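PDB 5U1T: separin from Saccharomyces cerevisiae, which cleaves the cohesin subunit MCD1/SCC1 at the onset of anaphase as a caspase-like cysteine protease held inactive by securin for most of the cell cycle. Local coordinates for residues L135-I140 against E155-D160; E148-I153 against V191-K196; I237-F242 against W293-V298; S331-E336 against I383-P388. All coordinates share one frame; numbering follows the deposited sequence.

Contact 1 of 4, residues L135-I140 against E155-D160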
loop_
_atom_site.group_PDB
_atom_site.type_symbol
_atom_site.label_atom_id
_atom_site.label_comp_id
_atom_site.label_asym_id
_atom_site.label_seq_id
_atom_site.Cartn_x
_atom_site.Cartn_y
_atom_site.Cartn_z
ATOM N N LEU A 135 -43.945 39.556 -33.204
ATOM C CA LEU A 135 -43.227 40.150 -34.330
ATOM C C LEU A 135 -43.562 39.401 -35.628
ATOM O O LEU A 135 -43.744 40.011 -36.681
ATOM C CB LEU A 135 -41.722 40.158 -34.074
ATOM C CG LEU A 135 -41.272 40.954 -32.836
ATOM C CD1 LEU A 135 -39.810 40.656 -32.422
ATOM C CD2 LEU A 135 -41.456 42.421 -33.091
ATOM N N ALA A 136 -43.662 38.081 -35.536
ATOM C CA ALA A 136 -44.012 37.272 -36.682
ATOM C C ALA A 136 -45.430 37.593 -37.139
ATOM O O ALA A 136 -45.706 37.645 -38.347
ATOM C CB ALA A 136 -43.867 35.794 -36.359
ATOM N N LEU A 137 -46.334 37.813 -36.193
ATOM C CA LEU A 137 -47.701 38.189 -36.557
ATOM C C LEU A 137 -47.731 39.576 -37.194
ATOM O O LEU A 137 -48.474 39.806 -38.144
ATOM C CB LEU A 137 -48.630 38.145 -35.347
ATOM C CG LEU A 137 -48.969 36.740 -34.851
ATOM C CD1 LEU A 137 -49.909 36.794 -33.672
ATOM C CD2 LEU A 137 -49.549 35.886 -35.950
ATOM N N GLN A 138 -46.917 40.489 -36.673
ATOM C CA GLN A 138 -46.779 41.825 -37.246
ATOM C C GLN A 138 -46.364 41.724 -38.702
ATOM O O GLN A 138 -46.958 42.373 -39.568
ATOM C CB GLN A 138 -45.760 42.658 -36.449
ATOM C CG GLN A 138 -45.471 44.072 -36.975
ATOM C CD GLN A 138 -46.683 45.002 -36.926
ATOM O OE1 GLN A 138 -47.658 44.749 -36.212
ATOM N NE2 GLN A 138 -46.624 46.087 -37.701
ATOM N N ILE A 139 -45.361 40.893 -38.975
ATOM C CA ILE A 139 -44.854 40.703 -40.327
ATOM C C ILE A 139 -45.937 40.120 -41.237
ATOM O O ILE A 139 -46.166 40.647 -42.330
ATOM C CB ILE A 139 -43.592 39.801 -40.329
ATOM C CG1 ILE A 139 -42.468 40.485 -39.548
ATOM C CG2 ILE A 139 -43.125 39.520 -41.741
ATOM C CD1 ILE A 139 -41.209 39.678 -39.429
ATOM N N ILE A 140 -46.620 39.064 -40.784
ATOM C CA ILE A 140 -47.694 38.437 -41.570
ATOM C C ILE A 140 -48.756 39.475 -41.908
ATOM O O ILE A 140 -49.339 39.500 -43.009
ATOM C CB ILE A 140 -48.345 37.256 -40.818
ATOM C CG1 ILE A 140 -47.310 36.170 -40.527
ATOM C CG2 ILE A 140 -49.491 36.667 -41.624
ATOM C CD1 ILE A 140 -47.827 35.037 -39.680
ATOM N N GLU A 155 -55.021 28.038 -35.704
ATOM C CA GLU A 155 -54.475 26.940 -34.879
ATOM C C GLU A 155 -53.708 27.461 -33.652
ATOM O O GLU A 155 -53.903 26.992 -32.524
ATOM C CB GLU A 155 -53.570 26.035 -35.734
ATOM C CG GLU A 155 -52.546 25.207 -34.950
ATOM C CD GLU A 155 -53.154 24.044 -34.160
ATOM O OE1 GLU A 155 -52.392 23.358 -33.429
ATOM O OE2 GLU A 155 -54.383 23.811 -34.268
ATOM N N LEU A 156 -52.845 28.437 -33.910
ATOM C CA LEU A 156 -52.170 29.219 -32.885
ATOM C C LEU A 156 -53.118 29.687 -31.795
ATOM O O LEU A 156 -52.981 29.322 -30.630
ATOM C CB LEU A 156 -51.500 30.434 -33.526
ATOM C CG LEU A 156 -50.905 31.457 -32.576
ATOM C CD1 LEU A 156 -49.745 30.788 -31.908
ATOM C CD2 LEU A 156 -50.472 32.711 -33.316
ATOM N N PHE A 157 -54.090 30.501 -32.186
ATOM C CA PHE A 157 -54.947 31.148 -31.216
ATOM C C PHE A 157 -55.971 30.177 -30.648
ATOM O O PHE A 157 -56.384 30.327 -29.503
ATOM C CB PHE A 157 -55.602 32.372 -31.836
ATOM C CG PHE A 157 -54.712 33.594 -31.832
ATOM C CD1 PHE A 157 -54.468 34.290 -30.648
ATOM C CD2 PHE A 157 -54.114 34.046 -32.991
ATOM C CE1 PHE A 157 -53.651 35.419 -30.632
ATOM C CE2 PHE A 157 -53.296 35.172 -32.974
ATOM C CZ PHE A 157 -53.068 35.858 -31.799
ATOM N N SER A 158 -56.336 29.159 -31.424
ATOM C CA SER A 158 -57.148 28.056 -30.899
ATOM C C SER A 158 -56.517 27.500 -29.625
ATOM O O SER A 158 -57.180 27.371 -28.606
ATOM C CB SER A 158 -57.311 26.938 -31.945
ATOM O OG SER A 158 -58.074 25.841 -31.448
ATOM N N HIS A 159 -55.226 27.191 -29.692
ATOM C CA HIS A 159 -54.486 26.685 -28.541
ATOM C C HIS A 159 -53.561 27.741 -27.954
ATOM O O HIS A 159 -52.409 27.450 -27.643
ATOM C CB HIS A 159 -53.668 25.460 -28.922
ATOM C CG HIS A 159 -54.495 24.323 -29.416
ATOM N ND1 HIS A 159 -54.626 24.025 -30.757
ATOM C CD2 HIS A 159 -55.245 23.415 -28.752
ATOM C CE1 HIS A 159 -55.416 22.977 -30.895
ATOM N NE2 HIS A 159 -55.806 22.588 -29.692
ATOM N N ASP A 160 -54.079 28.960 -27.804
ATOM C CA ASP A 160 -53.357 30.071 -27.190
ATOM C C ASP A 160 -52.784 29.749 -25.804
ATOM O O ASP A 160 -51.742 30.287 -25.428
ATOM C CB ASP A 160 -54.275 31.290 -27.085
ATOM C CG ASP A 160 -55.575 30.980 -26.372
ATOM O OD1 ASP A 160 -55.698 29.884 -25.779
ATOM O OD2 ASP A 160 -56.475 31.839 -26.401
#
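Leu137 meets Leu156 and Phe157 between two helices that follow one another in the alpha-helical part of separase, 129-142 and 146-158. They run roughly antiparallel as a helical hairpin, and at the closest backbone approach the CA atoms of Leu137 and Leu156 are 10.7 Å apart, so side chains alone bridge the gap.

All the direct contacts are apolar. One methyl of Leu137, CD1, does the touching: it sits 3.8 Å from Phe157 CZ and equally near CE2 of that ring, and 4.1 Å from CD2 of Leu156. Phe157 and Leu137 extend from opposite directions and meet at their ends, the methyl reaching the ring obliquely. Leu156 CG, turned anti to the backbone N (chi1 172°), lies over one face of the neighbouring Phe157 ring, displaced toward its rim, so the two side chains of helix 146-158 present a joint surface to the single leucine methyl. Leu117 covers Leu137 and Leu156 from one flank, while Ile178, Leu175 and Val179 of helix 172-185 close over Leu137 and Phe157.

Polar groups are kept to other faces of these helices. Gln138 OE1 bonds to the backbone of another protein chain in the assembly, Ser158 OG pairs with Ser241 OG, and Asp160 forms a salt bridge with Lys196.

With three buried side chains and no polar atom among them, the pairing rests on dispersion and the exclusion of water; any specificity probably comes from the fit of branched and aromatic shapes rather than from directional bonds.

Contact 2 of 4, residues E148-I153 against V191-K196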
loop_
_atom_site.group_PDB
_atom_site.type_symbol
_atom_site.label_atom_id
_atom_site.label_comp_id
_atom_site.label_asym_id
_atom_site.label_seq_id
_atom_site.Cartn_x
_atom_site.Cartn_y
_atom_site.Cartn_z
ATOM N N GLU A 148 -53.250 33.435 -46.492
ATOM C CA GLU A 148 -52.488 32.197 -46.650
ATOM C C GLU A 148 -52.066 31.611 -45.315
ATOM O O GLU A 148 -51.840 30.404 -45.204
ATOM C CB GLU A 148 -51.248 32.420 -47.526
ATOM C CG GLU A 148 -50.740 33.857 -47.590
ATOM C CD GLU A 148 -51.568 34.735 -48.519
ATOM O OE1 GLU A 148 -51.172 34.927 -49.687
ATOM O OE2 GLU A 148 -52.625 35.229 -48.075
ATOM N N TYR A 149 -51.955 32.449 -44.295
ATOM C CA TYR A 149 -51.536 31.959 -42.991
ATOM C C TYR A 149 -52.710 31.515 -42.144
ATOM O O TYR A 149 -52.525 31.006 -41.042
ATOM C CB TYR A 149 -50.752 33.035 -42.253
ATOM C CG TYR A 149 -49.259 32.934 -42.425
ATOM C CD1 TYR A 149 -48.622 33.579 -43.470
ATOM C CD2 TYR A 149 -48.486 32.198 -41.541
ATOM C CE1 TYR A 149 -47.263 33.500 -43.637
ATOM C CE2 TYR A 149 -47.116 32.113 -41.700
ATOM C CZ TYR A 149 -46.508 32.770 -42.752
ATOM O OH TYR A 149 -45.143 32.696 -42.932
ATOM N N LEU A 150 -53.917 31.706 -42.676
ATOM C CA LEU A 150 -55.129 31.680 -41.856
ATOM C C LEU A 150 -55.291 30.430 -40.975
ATOM O O LEU A 150 -55.482 30.573 -39.771
ATOM C CB LEU A 150 -56.374 31.866 -42.733
ATOM C CG LEU A 150 -57.697 31.674 -41.986
ATOM C CD1 LEU A 150 -57.823 32.643 -40.804
ATOM C CD2 LEU A 150 -58.850 31.825 -42.935
ATOM N N PRO A 151 -55.204 29.213 -41.550
ATOM C CA PRO A 151 -55.356 28.046 -40.663
ATOM C C PRO A 151 -54.270 27.945 -39.584
ATOM O O PRO A 151 -54.522 27.403 -38.509
ATOM C CB PRO A 151 -55.260 26.861 -41.622
ATOM C CG PRO A 151 -54.468 27.385 -42.773
ATOM C CD PRO A 151 -54.895 28.809 -42.932
ATOM N N HIS A 152 -53.084 28.470 -39.848
ATOM C CA HIS A 152 -52.046 28.448 -38.824
ATOM C C HIS A 152 -52.286 29.489 -37.741
ATOM O O HIS A 152 -51.984 29.265 -36.566
ATOM C CB HIS A 152 -50.684 28.669 -39.456
ATOM C CG HIS A 152 -50.411 27.743 -40.590
ATOM N ND1 HIS A 152 -50.642 26.389 -40.503
ATOM C CD2 HIS A 152 -49.930 27.970 -41.834
ATOM C CE1 HIS A 152 -50.316 25.819 -41.649
ATOM N NE2 HIS A 152 -49.879 26.756 -42.472
ATOM N N ILE A 153 -52.816 30.636 -38.139
ATOM C CA ILE A 153 -53.073 31.691 -37.186
ATOM C C ILE A 153 -54.244 31.275 -36.319
ATOM O O ILE A 153 -54.251 31.512 -35.110
ATOM C CB ILE A 153 -53.330 33.014 -37.891
ATOM C CG1 ILE A 153 -51.993 33.600 -38.326
ATOM C CG2 ILE A 153 -54.018 33.990 -36.977
ATOM C CD1 ILE A 153 -52.112 34.519 -39.476
ATOM N N VAL A 191 -65.638 36.350 -37.081
ATOM C CA VAL A 191 -66.224 35.914 -35.818
ATOM C C VAL A 191 -65.179 35.313 -34.873
ATOM O O VAL A 191 -65.110 35.688 -33.702
ATOM C CB VAL A 191 -67.356 34.882 -36.054
ATOM C CG1 VAL A 191 -66.982 33.926 -37.164
ATOM C CG2 VAL A 191 -67.655 34.111 -34.779
ATOM N N LEU A 192 -64.367 34.390 -35.388
ATOM C CA LEU A 192 -63.344 33.710 -34.589
ATOM C C LEU A 192 -62.376 34.688 -33.943
ATOM O O LEU A 192 -62.080 34.593 -32.749
ATOM C CB LEU A 192 -62.578 32.717 -35.451
ATOM C CG LEU A 192 -63.400 31.490 -35.834
ATOM C CD1 LEU A 192 -62.555 30.493 -36.615
ATOM C CD2 LEU A 192 -63.979 30.857 -34.586
ATOM N N PHE A 193 -61.892 35.632 -34.741
ATOM C CA PHE A 193 -61.053 36.698 -34.223
ATOM C C PHE A 193 -61.805 37.559 -33.214
ATOM O O PHE A 193 -61.302 37.789 -32.106
ATOM C CB PHE A 193 -60.516 37.550 -35.365
ATOM C CG PHE A 193 -59.458 36.861 -36.171
ATOM C CD1 PHE A 193 -59.800 36.057 -37.248
ATOM C CD2 PHE A 193 -58.118 36.995 -35.843
ATOM C CE1 PHE A 193 -58.816 35.404 -37.990
ATOM C CE2 PHE A 193 -57.134 36.347 -36.585
ATOM C CZ PHE A 193 -57.488 35.554 -37.658
ATOM N N GLY A 194 -63.003 38.023 -33.593
ATOM C CA GLY A 194 -63.885 38.731 -32.677
ATOM C C GLY A 194 -64.006 38.061 -31.315
ATOM O O GLY A 194 -63.728 38.672 -30.287
ATOM N N LEU A 195 -64.405 36.794 -31.312
ATOM C CA LEU A 195 -64.528 36.017 -30.084
ATOM C C LEU A 195 -63.252 36.056 -29.244
ATOM O O LEU A 195 -63.303 36.266 -28.023
ATOM C CB LEU A 195 -64.887 34.563 -30.413
ATOM C CG LEU A 195 -66.308 34.255 -30.895
ATOM C CD1 LEU A 195 -66.357 32.934 -31.641
ATOM C CD2 LEU A 195 -67.259 34.214 -29.716
ATOM N N LYS A 196 -62.106 35.847 -29.895
ATOM C CA LYS A 196 -60.823 35.834 -29.201
ATOM C C LYS A 196 -60.483 37.207 -28.618
ATOM O O LYS A 196 -59.988 37.300 -27.491
ATOM C CB LYS A 196 -59.704 35.379 -30.143
ATOM C CG LYS A 196 -58.323 35.297 -29.477
ATOM C CD LYS A 196 -58.328 34.328 -28.318
ATOM C CE LYS A 196 -58.621 32.910 -28.767
ATOM N NZ LYS A 196 -58.534 31.929 -27.643
#
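Helix 146-158 also packs against helix 190-203, the third after it in the alpha-helical domain, and Leu150, Ile153 and Phe193 make this interface. The benzyl group of Phe193 spans about half of the distance between the backbones, whose nearest CA atoms, those of Ile153 and Phe193, lie 9.9 Å apart. Its outer rim is received by two residues one helical turn apart. Leu150 CD1 comes in at the edge of the ring, near its plane, 4.1 Å from Phe193 CE1. The Ile153 side chain crosses that of Phe193 at about a right angle, and its branch methyl CG2, anti to the backbone N, reaches the ring obliquely, 3.9 Å from Phe193 CZ and equally close to CE2.

Pro151, directly after Leu150, has no N-H to give to the preceding turn; the helix is kinked at 151-152, yet Leu150 and Ile153 both still reach the ring. Helix 172-185 lines the same site, with Phe182 against Ile153 and Phe183 against Phe193, and Leu137 and Ile140 back Ile153 from helix 129-142.

Aliphatic methyls against an aromatic rim, all buried, imply cohesion by dispersion and shape, with little directional preference beyond the seating of the ring's outer rim against Leu150 and Ile153.

Contact 3 of 4, residues I237-F242 against W293-V298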
loop_
_atom_site.group_PDB
_atom_site.type_symbol
_atom_site.label_atom_id
_atom_site.label_comp_id
_atom_site.label_asym_id
_atom_site.label_seq_id
_atom_site.Cartn_x
_atom_site.Cartn_y
_atom_site.Cartn_z
ATOM N N ILE A 237 -64.146 24.214 -38.127
ATOM C CA ILE A 237 -63.643 23.244 -37.168
ATOM C C ILE A 237 -63.186 23.882 -35.865
ATOM O O ILE A 237 -63.378 23.324 -34.773
ATOM C CB ILE A 237 -62.465 22.459 -37.730
ATOM C CG1 ILE A 237 -62.758 21.948 -39.133
ATOM C CG2 ILE A 237 -62.224 21.289 -36.850
ATOM C CD1 ILE A 237 -63.657 20.715 -39.156
ATOM N N TYR A 238 -62.580 25.060 -35.992
ATOM C CA TYR A 238 -62.023 25.767 -34.848
ATOM C C TYR A 238 -63.071 26.361 -33.910
ATOM O O TYR A 238 -62.905 26.272 -32.684
ATOM C CB TYR A 238 -61.091 26.873 -35.329
ATOM C CG TYR A 238 -59.868 26.340 -36.026
ATOM C CD1 TYR A 238 -58.904 25.605 -35.325
ATOM C CD2 TYR A 238 -59.671 26.566 -37.383
ATOM C CE1 TYR A 238 -57.784 25.110 -35.962
ATOM C CE2 TYR A 238 -58.559 26.084 -38.026
ATOM C CZ TYR A 238 -57.617 25.357 -37.312
ATOM O OH TYR A 238 -56.512 24.880 -37.970
ATOM N N LEU A 239 -64.128 26.939 -34.495
ATOM C CA LEU A 239 -65.180 27.693 -33.789
ATOM C C LEU A 239 -65.456 27.228 -32.370
ATOM O O LEU A 239 -65.526 28.050 -31.452
ATOM C CB LEU A 239 -66.492 27.652 -34.587
ATOM C CG LEU A 239 -67.753 28.460 -34.185
ATOM C CD1 LEU A 239 -68.608 27.766 -33.132
ATOM C CD2 LEU A 239 -67.431 29.885 -33.740
ATOM N N ASN A 240 -65.614 25.919 -32.191
ATOM C CA ASN A 240 -65.859 25.379 -30.860
ATOM C C ASN A 240 -64.796 25.817 -29.868
ATOM O O ASN A 240 -65.119 26.323 -28.794
ATOM C CB ASN A 240 -65.931 23.859 -30.890
ATOM C CG ASN A 240 -66.424 23.282 -29.579
ATOM O OD1 ASN A 240 -67.612 23.361 -29.263
ATOM N ND2 ASN A 240 -65.511 22.692 -28.807
ATOM N N SER A 241 -63.531 25.631 -30.241
ATOM C CA SER A 241 -62.414 26.017 -29.385
ATOM C C SER A 241 -62.510 27.493 -28.987
ATOM O O SER A 241 -62.463 27.826 -27.798
ATOM C CB SER A 241 -61.081 25.732 -30.091
ATOM O OG SER A 241 -59.971 25.853 -29.207
ATOM N N PHE A 242 -62.684 28.362 -29.981
ATOM C CA PHE A 242 -62.724 29.803 -29.753
ATOM C C PHE A 242 -63.833 30.249 -28.805
ATOM O O PHE A 242 -63.584 31.010 -27.864
ATOM C CB PHE A 242 -62.879 30.531 -31.075
ATOM C CG PHE A 242 -61.604 30.683 -31.821
ATOM C CD1 PHE A 242 -61.173 29.698 -32.689
ATOM C CD2 PHE A 242 -60.826 31.813 -31.656
ATOM C CE1 PHE A 242 -59.990 29.840 -33.385
ATOM C CE2 PHE A 242 -59.642 31.956 -32.346
ATOM C CZ PHE A 242 -59.227 30.969 -33.211
ATOM N N TRP A 293 -68.955 15.875 -37.540
ATOM C CA TRP A 293 -69.456 17.116 -36.966
ATOM C C TRP A 293 -68.415 17.850 -36.132
ATOM O O TRP A 293 -67.693 17.244 -35.338
ATOM C CB TRP A 293 -70.688 16.842 -36.102
ATOM C CG TRP A 293 -71.397 15.575 -36.464
ATOM C CD1 TRP A 293 -72.507 15.449 -37.255
ATOM C CD2 TRP A 293 -71.041 14.246 -36.055
ATOM N NE1 TRP A 293 -72.864 14.123 -37.356
ATOM C CE2 TRP A 293 -71.979 13.366 -36.631
ATOM C CE3 TRP A 293 -70.021 13.716 -35.258
ATOM C CZ2 TRP A 293 -71.926 11.981 -36.431
ATOM C CZ3 TRP A 293 -69.970 12.340 -35.065
ATOM C CH2 TRP A 293 -70.917 11.492 -35.650
ATOM N N SER A 294 -68.338 19.161 -36.324
ATOM C CA SER A 294 -67.606 20.018 -35.409
ATOM C C SER A 294 -68.594 20.532 -34.382
ATOM O O SER A 294 -69.810 20.442 -34.590
ATOM C CB SER A 294 -66.940 21.168 -36.147
ATOM O OG SER A 294 -66.270 20.680 -37.288
ATOM N N CYS A 295 -68.074 21.076 -33.283
ATOM C CA CYS A 295 -68.910 21.500 -32.159
ATOM C C CYS A 295 -69.771 20.341 -31.686
ATOM O O CYS A 295 -70.995 20.375 -31.789
ATOM C CB CYS A 295 -69.790 22.692 -32.537
ATOM S SG CYS A 295 -68.918 24.256 -32.705
ATOM N N ILE A 296 -69.118 19.297 -31.195
ATOM C CA ILE A 296 -69.826 18.143 -30.671
ATOM C C ILE A 296 -70.132 18.387 -29.197
ATOM O O ILE A 296 -69.287 18.879 -28.453
ATOM C CB ILE A 296 -69.014 16.845 -30.861
ATOM C CG1 ILE A 296 -68.604 16.705 -32.332
ATOM C CG2 ILE A 296 -69.818 15.632 -30.404
ATOM C CD1 ILE A 296 -67.630 15.587 -32.601
ATOM N N SER A 297 -71.362 18.075 -28.798
ATOM C CA SER A 297 -71.834 18.325 -27.438
ATOM C C SER A 297 -70.901 17.706 -26.407
ATOM O O SER A 297 -70.384 16.612 -26.617
ATOM C CB SER A 297 -73.254 17.782 -27.269
ATOM O OG SER A 297 -74.034 18.017 -28.439
ATOM N N VAL A 298 -70.671 18.416 -25.307
ATOM C CA VAL A 298 -69.769 17.942 -24.258
ATOM C C VAL A 298 -70.226 16.597 -23.680
ATOM O O VAL A 298 -69.403 15.735 -23.331
ATOM C CB VAL A 298 -69.640 18.988 -23.117
ATOM C CG1 VAL A 298 -71.020 19.463 -22.649
ATOM C CG2 VAL A 298 -68.803 18.440 -21.958
#
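Ile237 turns the end of its side chain back toward residues 293-298 although its CB points away from them; with both side-chain torsions near -60°, CD1 lies against the hydroxyl of Ser294, 3.2 Å from OG. Leu239 follows, its CD1 3.5 Å from Cys295 SG, an apolar touch at the side of the helix that also faces Leu192 and Leu195 of helix 190-203.

Here an irregular linker that turns at Cys295, where phi is positive (55°), and leads into helix 298-313 is laid along helix 236-250 in the alpha-helical domain. Glu336, at the end of helix 319-336, holds the linker through its carboxylate, whose two oxygens accept the backbone N-H groups of Cys295 and Ile296.

The CB of Asn240 is directed toward the linker. It is 3.5 Å from Cys295 SG, which touches both Asn240 and Leu239, while Asn240 OD1 lies 3.7 Å from Cys295 CA. The carboxamide leaves the helix with CG anti to the backbone N (chi1 -170°), and its ND2 donates to Glu336 O. An alanine here would keep the CB contact with the sulfur, but the missing amide would probably leave Glu336 O without this donor and the flank of Cys295 uncovered.

Contact 4 of 4, residues S331-E336 against I383-P388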
loop_
_atom_site.group_PDB
_atom_site.type_symbol
_atom_site.label_atom_id
_atom_site.label_comp_id
_atom_site.label_asym_id
_atom_site.label_seq_id
_atom_site.Cartn_x
_atom_site.Cartn_y
_atom_site.Cartn_z
ATOM N N SER A 331 -58.316 13.482 -33.593
ATOM C CA SER A 331 -57.973 14.714 -34.273
ATOM C C SER A 331 -59.059 15.748 -34.008
ATOM O O SER A 331 -58.765 16.928 -33.835
ATOM C CB SER A 331 -57.788 14.485 -35.768
ATOM O OG SER A 331 -56.943 13.378 -36.012
ATOM N N THR A 332 -60.314 15.306 -33.955
ATOM C CA THR A 332 -61.409 16.233 -33.677
ATOM C C THR A 332 -61.342 16.705 -32.225
ATOM O O THR A 332 -61.730 17.831 -31.923
ATOM C CB THR A 332 -62.806 15.612 -33.951
ATOM O OG1 THR A 332 -62.816 14.984 -35.236
ATOM C CG2 THR A 332 -63.897 16.686 -33.919
ATOM N N ILE A 333 -60.841 15.855 -31.330
ATOM C CA ILE A 333 -60.731 16.240 -29.922
ATOM C C ILE A 333 -59.782 17.424 -29.758
ATOM O O ILE A 333 -60.132 18.409 -29.100
ATOM C CB ILE A 333 -60.260 15.072 -29.030
ATOM C CG1 ILE A 333 -61.313 13.961 -29.020
ATOM C CG2 ILE A 333 -59.983 15.558 -27.616
ATOM C CD1 ILE A 333 -61.375 13.152 -27.743
ATOM N N ARG A 334 -58.596 17.333 -30.362
ATOM C CA ARG A 334 -57.647 18.446 -30.366
ATOM C C ARG A 334 -58.305 19.697 -30.938
ATOM O O ARG A 334 -58.278 20.763 -30.313
ATOM C CB ARG A 334 -56.386 18.103 -31.170
ATOM C CG ARG A 334 -55.168 17.837 -30.306
ATOM C CD ARG A 334 -53.862 17.992 -31.081
ATOM N NE ARG A 334 -53.071 19.126 -30.602
ATOM C CZ ARG A 334 -52.768 20.191 -31.335
ATOM N NH1 ARG A 334 -53.178 20.268 -32.592
ATOM N NH2 ARG A 334 -52.048 21.180 -30.816
ATOM N N LEU A 335 -58.906 19.540 -32.119
ATOM C CA LEU A 335 -59.569 20.630 -32.842
ATOM C C LEU A 335 -60.558 21.390 -31.981
ATOM O O LEU A 335 -60.507 22.615 -31.882
ATOM C CB LEU A 335 -60.287 20.076 -34.068
ATOM C CG LEU A 335 -59.334 19.781 -35.216
ATOM C CD1 LEU A 335 -59.940 18.790 -36.204
ATOM C CD2 LEU A 335 -58.919 21.093 -35.890
ATOM N N GLU A 336 -61.453 20.639 -31.355
ATOM C CA GLU A 336 -62.482 21.198 -30.499
ATOM C C GLU A 336 -61.892 21.909 -29.295
ATOM O O GLU A 336 -62.448 22.896 -28.820
ATOM C CB GLU A 336 -63.425 20.092 -30.049
ATOM C CG GLU A 336 -64.197 19.500 -31.200
ATOM C CD GLU A 336 -65.286 20.424 -31.662
ATOM O OE1 GLU A 336 -66.234 20.584 -30.867
ATOM O OE2 GLU A 336 -65.197 20.992 -32.788
ATOM N N ILE A 383 -49.351 17.135 -24.632
ATOM C CA ILE A 383 -48.753 18.448 -24.440
ATOM C C ILE A 383 -49.822 19.547 -24.256
ATOM O O ILE A 383 -49.598 20.517 -23.531
ATOM C CB ILE A 383 -47.817 18.786 -25.610
ATOM C CG1 ILE A 383 -46.778 17.680 -25.763
ATOM C CG2 ILE A 383 -47.125 20.120 -25.394
ATOM C CD1 ILE A 383 -45.899 17.854 -26.951
ATOM N N ASP A 384 -50.989 19.390 -24.881
ATOM C CA ASP A 384 -52.092 20.334 -24.683
ATOM C C ASP A 384 -52.625 20.254 -23.255
ATOM O O ASP A 384 -53.179 21.215 -22.731
ATOM C CB ASP A 384 -53.237 20.055 -25.660
ATOM C CG ASP A 384 -52.896 20.415 -27.101
ATOM O OD1 ASP A 384 -51.767 20.872 -27.363
ATOM O OD2 ASP A 384 -53.762 20.228 -27.983
ATOM N N TYR A 385 -52.446 19.088 -22.641
ATOM C CA TYR A 385 -53.066 18.758 -21.362
ATOM C C TYR A 385 -52.087 18.702 -20.190
ATOM O O TYR A 385 -52.485 18.399 -19.066
ATOM C CB TYR A 385 -53.757 17.402 -21.453
ATOM C CG TYR A 385 -55.097 17.381 -22.134
ATOM C CD1 TYR A 385 -55.709 18.548 -22.572
ATOM C CD2 TYR A 385 -55.762 16.178 -22.322
ATOM C CE1 TYR A 385 -56.961 18.512 -23.196
ATOM C CE2 TYR A 385 -57.005 16.127 -22.937
ATOM C CZ TYR A 385 -57.601 17.292 -23.370
ATOM O OH TYR A 385 -58.834 17.210 -23.976
ATOM N N LYS A 386 -50.813 18.970 -20.456
ATOM C CA LYS A 386 -49.763 18.754 -19.466
ATOM C C LYS A 386 -49.914 17.378 -18.813
ATOM O O LYS A 386 -50.229 17.276 -17.631
ATOM C CB LYS A 386 -49.784 19.854 -18.406
ATOM C CG LYS A 386 -49.709 21.255 -18.985
ATOM C CD LYS A 386 -49.860 22.296 -17.898
ATOM C CE LYS A 386 -49.855 23.679 -18.494
ATOM N NZ LYS A 386 -51.000 23.842 -19.443
ATOM N N GLU A 387 -49.720 16.326 -19.603
ATOM C CA GLU A 387 -49.841 14.950 -19.127
ATOM C C GLU A 387 -48.541 14.191 -19.361
ATOM O O GLU A 387 -48.404 13.471 -20.348
ATOM C CB GLU A 387 -50.997 14.240 -19.822
ATOM C CG GLU A 387 -52.350 14.771 -19.419
ATOM C CD GLU A 387 -52.750 14.318 -18.034
ATOM O OE1 GLU A 387 -52.273 13.243 -17.609
ATOM O OE2 GLU A 387 -53.538 15.035 -17.379
ATOM N N PRO A 388 -47.582 14.352 -18.444
ATOM C CA PRO A 388 -46.235 13.825 -18.644
ATOM C C PRO A 388 -46.206 12.315 -18.484
ATOM O O PRO A 388 -45.578 11.638 -19.297
ATOM C CB PRO A 388 -45.420 14.519 -17.551
ATOM C CG PRO A 388 -46.299 15.619 -17.036
ATOM C CD PRO A 388 -47.683 15.101 -17.187
#
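Arg334 bends at its third torsion (chi3 114°), which brings NE over to the carboxylate of Asp384, while Asp384 sends CG anti to its own carbonyl carbon, and the two side chains cross at about a right angle. The pair ties the last turns of two helices of the alpha-helical domain, 319-336 and 365-384, together at their C-terminal ends.

The salt bridge is two-pronged, and both of its bonds are weak. Arg334 NE is 2.9 Å from Asp384 OD2, but the N-H direction is strongly bent (122°). Arg334 NH2 to Asp384 OD1 is long at 3.5 Å yet nearly straight, with OD1 in the guanidinium plane. Guanidinium and carboxylate planes are 41° apart, so the pair falls short of a coplanar, side-on bridge. Each has a further mate: Arg334 NH1 pairs with Glu155 and Asp384 OD1 with Arg162, giving a chain of alternating charges. A leucine in place of Arg334 would probably leave Glu155 without this counter-charge and Asp384 dependent on Arg162, breaking the network in the middle.

Beside the charges, Tyr385 crosses Ile333 at about a right angle. The phenol donates to Leu338 O, and its oxygen OH also rests 4.2 Å from Ile333 CG2.

From the N terminus, contact 1 closes a 14-residue span holding the turn between helices 129-142 and 146-158 and most of the latter. Contact 2 opens inside that span and closes beyond it, so the two cross, sharing helix 146-158 and joining it to its predecessor and to helix 190-203. Contact 3 then closes a separate loop of 50 residues, binding the linker before helix 298-313 to helix 236-250, and contact 4 closes the next, between the ends of helices 319-336 and 365-384. None nests within another. Side-chain and backbone bonds stitch the series: His159 NE2 to Arg334 O links contacts 1 and 4, and Pro151 O probably bonds to Tyr238 OH between contacts 2 and 3.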